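Local coordinates for protein putative secreted endoglycosylceramidase (Rhodococcus hoagii, PDB 6JYZ) that probably hydrolyses the glycosidic link between sugar and ceramide in galactosylceramide-type glycolipids, as an endogalactosylceramidase of glycoside hydrolase family 5, at residues D309-A314 against R344-A349; W330-F333 against E338-G341; Q250-T253 against P257-V260; G192-L197 against Y241-A246; T69-M74 against V110-D115. One frame throughout, in Å; residues are numbered along the deposited sequence.

Contact 1 of 5, residues D309-A314 against R344-A349; sequences DGFRIA and RRFVDA
Phe-311 and Ala-349 mark the closest approach of two helical segments, 309-314 on helix 307-321 and 344-349 on helix 336-353, with their CA atoms 7.2 Å apart. That spacing is wide enough for one aromatic ring to enter between the backbones, and the ring of Phe-311 does so. Ala-349 CB lies over the centre of one of its faces, a CH-pi contact 3.5 Å from the Phe-311 centroid and 8° off the ring normal. The far end of the same ring drives edge-on into the face of Phe-346. This T-shaped pair has its planes at 63°, and Phe-311 CZ stands 3.5 Å from Phe-346 CZ. Phe-346 meets it because CG is anti to the backbone N (chi1 -167°), which carries the ring across from a CB that does not itself point at helix 307-321. Phe-346 also stacks with Trp-330, while Phe-311 reaches Ile-355. On the outer side, Arg-312 NH1 and Asp-309 OD1 form a salt bridge of 2.8 Å within their own helix. All three touching residues are buried and no hydrogen bond crosses, so these two outer helices of the barrel are matched by ring shape and orientation, with charge kept to the periphery.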
# COMPACT_ATOMS: atom_id res chain seq x y z
N ASP A 309 -9.64 16.03 -8.34
CA ASP A 309 -8.42 16.70 -8.79
C ASP A 309 -7.17 15.97 -8.28
O ASP A 309 -6.18 15.97 -8.97
CB ASP A 309 -8.41 18.18 -8.40
CG ASP A 309 -9.27 19.01 -9.41
OD1 ASP A 309 -9.50 18.56 -10.58
OD2 ASP A 309 -9.66 20.07 -9.02
N GLY A 310 -7.25 15.40 -7.11
CA GLY A 310 -6.11 14.60 -6.61
C GLY A 310 -5.78 13.45 -7.57
O GLY A 310 -4.62 13.16 -7.84
N PHE A 311 -6.83 12.80 -8.13
CA PHE A 311 -6.58 11.79 -9.14
C PHE A 311 -5.98 12.40 -10.41
O PHE A 311 -5.05 11.86 -10.97
CB PHE A 311 -7.87 11.06 -9.56
CG PHE A 311 -8.25 9.92 -8.64
CD1 PHE A 311 -8.83 10.15 -7.41
CD2 PHE A 311 -7.99 8.60 -9.02
CE1 PHE A 311 -9.19 9.10 -6.58
CE2 PHE A 311 -8.38 7.55 -8.17
CZ PHE A 311 -8.97 7.80 -6.98
N ARG A 312 -6.50 13.54 -10.87
CA ARG A 312 -5.96 14.12 -12.09
C ARG A 312 -4.48 14.48 -11.95
O ARG A 312 -3.71 14.25 -12.87
CB ARG A 312 -6.75 15.41 -12.52
CG ARG A 312 -8.15 14.98 -13.02
CD ARG A 312 -8.90 16.27 -13.47
NE ARG A 312 -10.28 15.89 -13.74
CZ ARG A 312 -11.34 16.06 -12.94
NH1 ARG A 312 -11.25 16.71 -11.79
NH2 ARG A 312 -12.53 15.64 -13.38
N ILE A 313 -4.09 14.99 -10.78
CA ILE A 313 -2.69 15.33 -10.55
C ILE A 313 -1.84 14.06 -10.58
O ILE A 313 -0.80 14.01 -11.20
CB ILE A 313 -2.58 16.04 -9.19
CG1 ILE A 313 -3.29 17.41 -9.24
CG2 ILE A 313 -1.11 16.22 -8.84
CD1 ILE A 313 -3.50 18.06 -7.87
N ALA A 314 -2.32 13.01 -9.89
CA ALA A 314 -1.56 11.76 -9.84
C ALA A 314 -1.45 11.10 -11.21
O ALA A 314 -0.41 10.54 -11.56
CB ALA A 314 -2.22 10.81 -8.85
N ARG A 344 -17.24 6.54 -1.87
CA ARG A 344 -17.88 6.25 -3.12
C ARG A 344 -17.27 7.06 -4.26
O ARG A 344 -17.02 6.50 -5.33
CB ARG A 344 -19.39 6.53 -2.94
CG ARG A 344 -20.17 6.29 -4.23
CD ARG A 344 -21.66 6.62 -3.95
NE ARG A 344 -22.47 6.59 -5.15
CZ ARG A 344 -23.81 6.52 -5.16
NH1 ARG A 344 -24.48 6.41 -4.02
NH2 ARG A 344 -24.45 6.53 -6.32
N ARG A 345 -17.05 8.35 -4.04
CA ARG A 345 -16.41 9.16 -5.05
C ARG A 345 -15.01 8.63 -5.41
O ARG A 345 -14.59 8.69 -6.55
CB ARG A 345 -16.26 10.63 -4.56
CG ARG A 345 -17.60 11.38 -4.60
CD ARG A 345 -17.51 12.66 -3.77
NE ARG A 345 -16.51 13.58 -4.28
CZ ARG A 345 -15.96 14.55 -3.57
NH1 ARG A 345 -16.42 14.77 -2.33
NH2 ARG A 345 -15.06 15.38 -4.09
N PHE A 346 -14.28 8.15 -4.37
CA PHE A 346 -12.95 7.61 -4.63
C PHE A 346 -12.97 6.38 -5.55
O PHE A 346 -12.23 6.31 -6.49
CB PHE A 346 -12.29 7.36 -3.28
CG PHE A 346 -10.81 7.09 -3.44
CD1 PHE A 346 -10.31 5.85 -3.85
CD2 PHE A 346 -9.89 8.12 -3.18
CE1 PHE A 346 -8.95 5.63 -4.00
CE2 PHE A 346 -8.52 7.88 -3.32
CZ PHE A 346 -8.06 6.65 -3.75
N VAL A 347 -13.85 5.43 -5.17
CA VAL A 347 -13.97 4.24 -6.04
C VAL A 347 -14.41 4.60 -7.46
O VAL A 347 -13.88 4.07 -8.44
CB VAL A 347 -14.87 3.20 -5.35
CG1 VAL A 347 -15.06 1.99 -6.31
CG2 VAL A 347 -14.28 2.77 -4.03
N ASP A 348 -15.36 5.56 -7.55
CA ASP A 348 -15.75 6.01 -8.87
C ASP A 348 -14.59 6.51 -9.67
O ASP A 348 -14.47 6.24 -10.86
CB ASP A 348 -16.79 7.14 -8.81
CG ASP A 348 -18.18 6.78 -8.28
OD1 ASP A 348 -18.48 5.61 -8.00
OD2 ASP A 348 -18.96 7.79 -8.02
N ALA A 349 -13.68 7.28 -9.01
CA ALA A 349 -12.54 7.82 -9.73
C ALA A 349 -11.51 6.72 -10.07
O ALA A 349 -10.89 6.77 -11.12
CB ALA A 349 -11.92 8.91 -8.85

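Contact 2 of 5, residues W330-F333 against E338-G341; sequences WGWF and EQAG
Gln-339 presses the oxygen end of its amide against the indole edge of Trp-332, and here the contact is tight. Gln-339 OE1 comes within 3.4 Å of Trp-332 CB, close to the indole plane, while Gln-339 CD sits 3.8 Å from Trp-332 CD1. The amide stands steeply to the indole, their planes 73° apart, so the two meet at a rim and do not stack. An extended chain (chi2 -179°) carries the Gln-339 carbonyl from the helix to the loop, where its OE1 accepts a hydrogen bond from Gly-334 N. The indole is fixed from elsewhere too: Trp-332 NE1 donates to Gln-296 O, and Phe-401 packs against both Trp-332 and Gln-339. Segment 330-333 is the loop that leaves strand 326-330 for helix 336-353. In the (beta/alpha)8 barrel of family 5 glycosidases, such loops at the C-terminal ends of the strands build the substrate-binding face. Glycine is called for at Gly-331: with this extended backbone, a side chain would collide with the preceding carbonyl oxygen. Phe-333 belongs to the loose side. Its CB points away from the helix, the residue is largely exposed, and its ring folds back over its own loop, with Gly-331 C 3.8 Å above the ring plane near the rim. Ser-297, Ile-298 and Asn-383 touch that side chain, whereas helix segment 338-341 barely covers it.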
# COMPACT_ATOMS: atom_id res chain seq x y z
N TRP A 330 -5.00 4.82 0.64
CA TRP A 330 -6.09 5.81 0.62
C TRP A 330 -7.05 5.35 1.68
O TRP A 330 -7.04 4.19 2.12
CB TRP A 330 -6.74 5.87 -0.76
CG TRP A 330 -7.51 4.64 -1.14
CD1 TRP A 330 -7.01 3.49 -1.74
CD2 TRP A 330 -8.94 4.48 -1.05
NE1 TRP A 330 -8.04 2.61 -2.00
CE2 TRP A 330 -9.22 3.20 -1.60
CE3 TRP A 330 -9.97 5.28 -0.54
CZ2 TRP A 330 -10.53 2.75 -1.74
CZ3 TRP A 330 -11.27 4.85 -0.72
CH2 TRP A 330 -11.54 3.61 -1.31
N GLY A 331 -7.88 6.26 2.17
CA GLY A 331 -8.87 5.82 3.16
C GLY A 331 -9.47 7.01 3.87
O GLY A 331 -8.92 8.11 3.83
N TRP A 332 -10.62 6.74 4.49
CA TRP A 332 -11.31 7.70 5.37
C TRP A 332 -11.39 7.09 6.75
O TRP A 332 -11.49 5.87 6.90
CB TRP A 332 -12.71 8.08 4.83
CG TRP A 332 -12.58 9.24 3.88
CD1 TRP A 332 -12.82 10.56 4.19
CD2 TRP A 332 -12.14 9.24 2.50
NE1 TRP A 332 -12.54 11.35 3.10
CE2 TRP A 332 -12.12 10.57 2.06
CE3 TRP A 332 -11.76 8.26 1.56
CZ2 TRP A 332 -11.71 10.97 0.78
CZ3 TRP A 332 -11.40 8.64 0.28
CH2 TRP A 332 -11.36 9.97 -0.10
N PHE A 333 -11.33 7.96 7.77
CA PHE A 333 -11.05 7.51 9.14
C PHE A 333 -12.12 7.95 10.15
O PHE A 333 -11.96 7.62 11.33
CB PHE A 333 -9.65 8.01 9.56
CG PHE A 333 -8.60 7.55 8.57
CD1 PHE A 333 -8.24 6.21 8.53
CD2 PHE A 333 -8.04 8.47 7.66
CE1 PHE A 333 -7.37 5.75 7.53
CE2 PHE A 333 -7.11 8.00 6.72
CZ PHE A 333 -6.78 6.66 6.69
N GLU A 338 -21.05 9.96 7.66
CA GLU A 338 -20.66 11.23 7.07
C GLU A 338 -19.72 11.06 5.87
O GLU A 338 -19.76 11.87 4.99
CB GLU A 338 -19.92 12.07 8.10
CG GLU A 338 -20.80 12.46 9.29
CD GLU A 338 -21.91 13.48 9.03
OE1 GLU A 338 -22.41 13.58 7.88
OE2 GLU A 338 -22.28 14.20 10.00
N GLN A 339 -18.91 9.97 5.83
CA GLN A 339 -17.80 9.96 4.87
C GLN A 339 -17.98 8.89 3.80
O GLN A 339 -17.13 8.83 2.89
CB GLN A 339 -16.50 9.71 5.66
CG GLN A 339 -16.15 10.91 6.57
CD GLN A 339 -14.88 10.70 7.33
OE1 GLN A 339 -14.32 9.61 7.41
NE2 GLN A 339 -14.44 11.72 8.03
N ALA A 340 -19.00 7.99 3.86
CA ALA A 340 -19.11 6.96 2.85
C ALA A 340 -19.26 7.56 1.46
O ALA A 340 -18.83 6.97 0.48
CB ALA A 340 -20.27 6.05 3.18
N GLY A 341 -19.81 8.75 1.33
CA GLY A 341 -19.95 9.37 0.03
C GLY A 341 -18.60 9.75 -0.60
O GLY A 341 -18.43 9.75 -1.81

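Contact 3 of 5, residues Q250-T253 against P257-V260; sequences QAET and PHLV
Glu-252 OE2 accepts the backbone N-H of His-258 in a short, nearly straight hydrogen bond, 2.9 Å from His-258 N to Glu-252 OE2 with an N-H...O angle of 173°. The donor approaches from above the carboxylate, 38° out of its plane. The imidazole of His-258 adds a weak second bond, 3.4 Å from His-258 ND1 to Glu-252 OE2, and Tyr-217 OH is hydrogen-bonded to this oxygen too. Glu-252 OE1 faces another way, into a salt bridge with Arg-249 NH1, which also holds His-258 O. Both carboxylate oxygens are thus engaged in a buried setting, and the arginine is likely to favour the ionised form of the glutamate. His-258 NE2 binds Glu-211 O, and this fixes the rotation of the ring. The reach of Glu-252 depends on a chain extended beyond CG (chi2 171°), pointing straight from the end of the helix to the incoming strand. Without the carboxylate, as with an alanine here, the His-258 N-H would probably lose its acceptor and Arg-249 its charged mate. Outside this polar centre the packing is slight: Glu-252 OE1 lies 3.4 Å from Pro-257 CA, and the ring of His-258 stacks with Phe-256. On the helix side, Gln-250 O receives both Thr-253 N and Thr-253 OG1, the latter at 2.7 Å. Glu-252 thus braces the short connection from helix 230-251 to strand 259-262; in a (beta/alpha)8 barrel, the family 5 fold, such alpha-to-beta connections lie at the N-terminal ends of the strands.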
# COMPACT_ATOMS: atom_id res chain seq x y z
N GLN A 250 19.67 -7.26 -10.00
CA GLN A 250 20.73 -8.27 -9.96
C GLN A 250 20.29 -9.48 -9.14
O GLN A 250 20.55 -10.64 -9.52
CB GLN A 250 21.99 -7.62 -9.39
CG GLN A 250 23.19 -8.58 -9.26
CD GLN A 250 23.62 -9.09 -10.61
OE1 GLN A 250 23.78 -8.32 -11.57
NE2 GLN A 250 23.81 -10.40 -10.68
N ALA A 251 19.63 -9.27 -8.02
CA ALA A 251 19.24 -10.35 -7.15
C ALA A 251 18.16 -11.20 -7.79
O ALA A 251 17.92 -12.35 -7.35
CB ALA A 251 18.73 -9.78 -5.82
N GLU A 252 17.42 -10.71 -8.78
CA GLU A 252 16.39 -11.47 -9.45
C GLU A 252 16.95 -12.38 -10.54
O GLU A 252 16.18 -13.07 -11.18
CB GLU A 252 15.36 -10.53 -10.11
CG GLU A 252 14.47 -9.80 -9.09
CD GLU A 252 13.67 -8.73 -9.81
OE1 GLU A 252 14.14 -8.06 -10.69
OE2 GLU A 252 12.46 -8.57 -9.41
N THR A 253 18.28 -12.38 -10.71
CA THR A 253 18.91 -13.32 -11.68
C THR A 253 18.45 -14.75 -11.34
O THR A 253 18.43 -15.19 -10.22
CB THR A 253 20.42 -13.19 -11.58
OG1 THR A 253 20.83 -11.86 -11.91
CG2 THR A 253 21.15 -14.10 -12.56
N PRO A 257 11.95 -10.26 -13.60
CA PRO A 257 11.83 -8.94 -12.99
C PRO A 257 10.39 -8.66 -12.57
O PRO A 257 9.47 -8.77 -13.35
CB PRO A 257 12.28 -7.98 -14.10
CG PRO A 257 11.99 -8.73 -15.35
CD PRO A 257 12.29 -10.19 -15.03
N HIS A 258 10.23 -8.31 -11.31
CA HIS A 258 8.95 -7.89 -10.77
C HIS A 258 8.76 -6.38 -10.87
O HIS A 258 9.70 -5.63 -11.18
CB HIS A 258 8.81 -8.39 -9.33
CG HIS A 258 8.80 -9.89 -9.20
ND1 HIS A 258 9.89 -10.73 -9.59
CD2 HIS A 258 7.81 -10.68 -8.73
CE1 HIS A 258 9.52 -12.01 -9.29
NE2 HIS A 258 8.29 -11.96 -8.73
N LEU A 259 7.54 -5.91 -10.58
CA LEU A 259 7.30 -4.45 -10.65
C LEU A 259 7.98 -3.72 -9.50
O LEU A 259 8.15 -4.27 -8.42
CB LEU A 259 5.78 -4.20 -10.55
CG LEU A 259 4.93 -4.70 -11.68
CD1 LEU A 259 3.48 -4.27 -11.65
CD2 LEU A 259 5.53 -5.19 -12.94
N VAL A 260 8.33 -2.48 -9.81
CA VAL A 260 8.95 -1.61 -8.80
C VAL A 260 7.94 -0.51 -8.52
O VAL A 260 7.68 0.30 -9.41
CB VAL A 260 10.28 -1.08 -9.28
CG1 VAL A 260 10.67 0.05 -8.32
CG2 VAL A 260 11.30 -2.23 -9.21

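Contact 4 of 5, residues G192-L197 against Y241-A246; sequences GVQGHL and YQRAIA
Arg-243 brings its guanidinium group obliquely up to the first turn of helix 193-206, with Arg-243 NH2 3.5 Å from Gly-195 CA. The same group slants past the side chain of Gln-194, with Arg-243 NH1 4.1 Å from Gln-194 CG. A bend at chi3 (67°) brings the guanidinium up to the neighbouring helix once the chain has reached out from its own. Glycine fits the place it approaches, since a CB on Gly-195 would come within a tight 3.3 Å of Arg-243 NH2. No hydrogen bond joins the two segments. What ties them is Asp-189, which forms a salt bridge through OD2 with Arg-243 NH1 and accepts the N-H of Gly-195 on OD1. With a leucine in place of Arg-243, Asp-189 would probably lose its charged mate, and with it the link between the two helices. The helix start has its own brace: Gly-192, at the N-cap with a positive phi, offers its O to His-196 N and, at 3.1 Å, to His-196 ND1, which sits well above the carbonyl plane. The backbones themselves stay well apart, 8.5 Å between Gly-195 CA and Arg-243 CA. Deeper in, Gln-194 and Leu-197 touch Phe-240 of helix 230-251 and Phe-186 of helix 177-187, while Tyr-241 and Ile-245 turn the other side of helix 230-251 toward strand 259-262.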
# COMPACT_ATOMS: atom_id res chain seq x y z
N GLY A 192 26.92 3.87 6.25
CA GLY A 192 26.44 2.87 5.30
C GLY A 192 25.02 2.40 5.53
O GLY A 192 24.63 1.38 4.96
N VAL A 193 24.17 3.14 6.24
CA VAL A 193 22.85 2.59 6.57
C VAL A 193 21.99 2.44 5.31
O VAL A 193 21.19 1.50 5.26
CB VAL A 193 22.08 3.37 7.63
CG1 VAL A 193 22.81 3.34 8.97
CG2 VAL A 193 21.79 4.84 7.24
N GLN A 194 22.12 3.32 4.32
CA GLN A 194 21.34 3.13 3.12
C GLN A 194 21.84 1.91 2.35
O GLN A 194 21.00 1.14 1.81
CB GLN A 194 21.37 4.39 2.25
CG GLN A 194 20.53 4.26 1.00
CD GLN A 194 20.57 5.45 0.08
OE1 GLN A 194 20.62 6.67 0.59
NE2 GLN A 194 20.42 5.21 -1.18
N GLY A 195 23.15 1.68 2.28
CA GLY A 195 23.67 0.46 1.60
C GLY A 195 23.14 -0.79 2.31
O GLY A 195 22.85 -1.78 1.62
N HIS A 196 22.93 -0.73 3.61
CA HIS A 196 22.30 -1.86 4.30
C HIS A 196 20.87 -2.12 3.84
O HIS A 196 20.49 -3.26 3.63
CB HIS A 196 22.30 -1.65 5.81
CG HIS A 196 23.60 -2.01 6.44
ND1 HIS A 196 24.67 -1.21 6.74
CD2 HIS A 196 23.86 -3.20 6.98
CE1 HIS A 196 25.61 -1.96 7.37
NE2 HIS A 196 25.11 -3.16 7.53
N LEU A 197 20.05 -1.07 3.73
CA LEU A 197 18.69 -1.30 3.24
C LEU A 197 18.70 -1.79 1.79
O LEU A 197 17.90 -2.67 1.42
CB LEU A 197 17.81 -0.03 3.40
CG LEU A 197 16.37 -0.25 2.93
CD1 LEU A 197 15.73 -1.45 3.64
CD2 LEU A 197 15.54 1.02 3.15
N TYR A 241 16.05 5.09 -4.73
CA TYR A 241 15.32 4.14 -5.55
C TYR A 241 16.23 3.56 -6.64
O TYR A 241 16.15 2.35 -6.90
CB TYR A 241 14.12 4.79 -6.22
CG TYR A 241 13.01 5.25 -5.30
CD1 TYR A 241 12.76 4.67 -4.09
CD2 TYR A 241 12.17 6.29 -5.70
CE1 TYR A 241 11.72 5.11 -3.26
CE2 TYR A 241 11.10 6.72 -4.94
CZ TYR A 241 10.87 6.12 -3.74
OH TYR A 241 9.83 6.48 -2.93
N GLN A 242 17.06 4.39 -7.27
CA GLN A 242 17.92 3.87 -8.34
C GLN A 242 18.86 2.83 -7.77
O GLN A 242 19.07 1.78 -8.41
CB GLN A 242 18.65 5.07 -8.95
CG GLN A 242 19.62 4.61 -10.06
CD GLN A 242 20.29 5.82 -10.67
OE1 GLN A 242 21.01 6.53 -9.96
NE2 GLN A 242 20.02 6.00 -11.94
N ARG A 243 19.46 3.07 -6.61
CA ARG A 243 20.34 2.07 -6.00
C ARG A 243 19.57 0.80 -5.66
O ARG A 243 20.09 -0.31 -5.93
CB ARG A 243 20.95 2.64 -4.72
CG ARG A 243 22.04 3.67 -4.93
CD ARG A 243 22.63 4.08 -3.57
NE ARG A 243 23.38 2.98 -2.89
CZ ARG A 243 24.11 3.08 -1.69
NH1 ARG A 243 24.07 4.20 -1.00
NH2 ARG A 243 24.87 2.09 -1.22
N ALA A 244 18.39 0.90 -5.10
CA ALA A 244 17.64 -0.29 -4.72
C ALA A 244 17.22 -1.06 -5.95
O ALA A 244 17.34 -2.30 -5.95
CB ALA A 244 16.40 0.13 -3.95
N ILE A 245 16.79 -0.40 -7.01
CA ILE A 245 16.35 -1.10 -8.23
C ILE A 245 17.55 -1.85 -8.80
O ILE A 245 17.38 -3.04 -9.21
CB ILE A 245 15.80 -0.10 -9.25
CG1 ILE A 245 14.48 0.47 -8.75
CG2 ILE A 245 15.60 -0.77 -10.62
CD1 ILE A 245 14.00 1.72 -9.51
N ALA A 246 18.75 -1.26 -8.87
CA ALA A 246 19.86 -2.00 -9.49
C ALA A 246 20.15 -3.23 -8.64
O ALA A 246 20.45 -4.30 -9.20
CB ALA A 246 21.09 -1.10 -9.53

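Contact 5 of 5, residues T69-M74 against V110-D115; sequences TDFEAM and VQDAKD
Phe-71 turns one face of its ring toward the backbone of helix 100-115 at Ala-113, where the two helices approach to 5.5 Å between Phe-71 CA and Ala-113 CA. Its CG is anti to the carbonyl carbon (chi1 -65°), and chi2 of -79° sets the ring in this orientation. Ala-113 N sits 3.8 Å above that face, offset toward the rim, and Ala-113 CB touches Phe-71 CD1 at 3.6 Å. Asp-112 comes in obliquely, its CB 3.6 Å from Phe-71 CD2, so the acid contributes its methylene to the packing. Over the opposite face comes Met-74 CE from one turn further along the same helix, 3.7 Å above the ring plane of Phe-71. The methionine reaches there with its last torsion, chi3, at -143°, away from the staggered values, and the phenyl is sandwiched between its own helix and helix 100-115. Beyond the apolar centre, Gln-111 NE2 donates to Asp-115 OD1 at 3.0 Å, a side-chain bond over one turn. Helices 68-75 and 100-115 precede strands 81-86 and 119-124, which pair in parallel, and such close packing between neighbouring outer helices is characteristic of the (beta/alpha)8 barrel.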
# COMPACT_ATOMS: atom_id res chain seq x y z
N THR A 69 -7.11 -17.14 7.54
CA THR A 69 -8.49 -16.73 7.63
C THR A 69 -8.61 -15.24 7.26
O THR A 69 -9.67 -14.81 6.81
CB THR A 69 -9.11 -16.99 9.01
OG1 THR A 69 -8.57 -16.14 10.04
CG2 THR A 69 -9.00 -18.46 9.40
N ASP A 70 -7.59 -14.42 7.52
CA ASP A 70 -7.67 -13.01 7.13
C ASP A 70 -7.71 -12.90 5.61
O ASP A 70 -8.46 -12.10 5.08
CB ASP A 70 -6.40 -12.28 7.59
CG ASP A 70 -6.41 -12.07 9.06
OD1 ASP A 70 -7.00 -10.99 9.43
OD2 ASP A 70 -5.84 -12.92 9.81
N PHE A 71 -6.90 -13.71 4.91
CA PHE A 71 -6.88 -13.65 3.45
C PHE A 71 -8.18 -14.21 2.88
O PHE A 71 -8.67 -13.72 1.85
CB PHE A 71 -5.65 -14.39 2.92
CG PHE A 71 -4.37 -13.68 3.35
CD1 PHE A 71 -3.98 -12.54 2.66
CD2 PHE A 71 -3.61 -14.10 4.43
CE1 PHE A 71 -2.83 -11.84 3.07
CE2 PHE A 71 -2.47 -13.40 4.85
CZ PHE A 71 -2.11 -12.25 4.15
N GLU A 72 -8.82 -15.20 3.54
CA GLU A 72 -10.13 -15.66 3.08
C GLU A 72 -11.12 -14.52 3.24
O GLU A 72 -11.97 -14.30 2.36
CB GLU A 72 -10.53 -16.88 3.94
CG GLU A 72 -9.60 -18.06 3.68
CD GLU A 72 -9.69 -19.20 4.73
OE1 GLU A 72 -10.55 -19.09 5.63
OE2 GLU A 72 -8.93 -20.18 4.58
N ALA A 73 -11.08 -13.76 4.34
CA ALA A 73 -11.97 -12.65 4.54
C ALA A 73 -11.75 -11.55 3.50
O ALA A 73 -12.69 -10.87 3.07
CB ALA A 73 -11.89 -12.12 5.95
N MET A 74 -10.47 -11.29 3.13
CA MET A 74 -10.20 -10.27 2.09
C MET A 74 -10.80 -10.72 0.78
O MET A 74 -11.39 -9.87 0.07
CB MET A 74 -8.69 -10.14 1.89
CG MET A 74 -8.05 -9.48 3.13
SD MET A 74 -6.19 -9.56 2.95
CE MET A 74 -5.77 -9.86 4.67
N VAL A 110 2.31 -14.57 1.66
CA VAL A 110 2.21 -14.55 0.22
C VAL A 110 1.44 -15.77 -0.24
O VAL A 110 0.62 -15.68 -1.18
CB VAL A 110 3.59 -14.50 -0.43
CG1 VAL A 110 3.55 -14.73 -1.92
CG2 VAL A 110 4.25 -13.13 -0.17
N GLN A 111 1.73 -16.95 0.33
CA GLN A 111 1.07 -18.19 -0.11
C GLN A 111 -0.38 -18.19 0.35
O GLN A 111 -1.24 -18.59 -0.46
CB GLN A 111 1.82 -19.39 0.51
CG GLN A 111 1.28 -20.72 -0.08
CD GLN A 111 1.54 -20.83 -1.57
OE1 GLN A 111 2.61 -20.62 -2.11
NE2 GLN A 111 0.49 -21.13 -2.32
N ASP A 112 -0.71 -17.75 1.53
CA ASP A 112 -2.10 -17.67 1.94
C ASP A 112 -2.88 -16.69 1.08
O ASP A 112 -4.04 -16.96 0.69
CB ASP A 112 -2.20 -17.23 3.40
CG ASP A 112 -1.76 -18.29 4.42
OD1 ASP A 112 -1.78 -19.53 4.07
OD2 ASP A 112 -1.48 -17.88 5.57
N ALA A 113 -2.28 -15.56 0.72
CA ALA A 113 -2.94 -14.64 -0.22
C ALA A 113 -3.11 -15.33 -1.56
O ALA A 113 -4.23 -15.30 -2.13
CB ALA A 113 -2.07 -13.37 -0.30
N LYS A 114 -2.10 -15.95 -2.13
CA LYS A 114 -2.19 -16.58 -3.44
C LYS A 114 -3.27 -17.66 -3.46
O LYS A 114 -4.02 -17.74 -4.46
CB LYS A 114 -0.80 -17.11 -3.81
CG LYS A 114 -0.67 -17.81 -5.16
CD LYS A 114 0.77 -18.46 -5.27
CE LYS A 114 1.01 -18.91 -6.72
NZ LYS A 114 2.44 -19.26 -7.04
N ASP A 115 -3.40 -18.41 -2.37
CA ASP A 115 -4.39 -19.49 -2.31
C ASP A 115 -5.78 -18.87 -2.39
O ASP A 115 -6.74 -19.61 -2.68
CB ASP A 115 -4.21 -20.24 -0.98
CG ASP A 115 -3.03 -21.22 -0.95
OD1 ASP A 115 -2.43 -21.44 -1.97
OD2 ASP A 115 -2.75 -21.65 0.21

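In the fold
Contact 5 closes first along the chain, joining helix 68-75 to helix 100-115 around strand 81-86. Contact 4 follows, bringing the start of helix 193-206 to helix 230-251 across strand 214-218. Contact 3 then closes a very short loop between the end of that helix and strand 259-262, and Val-260 packs on Ile-245, so contacts 3 and 4 touch. Last, contact 1 spans from helix 307-321 to helix 336-353, and contact 2 lies wholly within its span, sharing the second helix and meeting it through Trp-330 and Phe-346. None of the loops cross. Contacts 2 and 3, centres 36 Å apart, lie on opposite sides of the chain's centre.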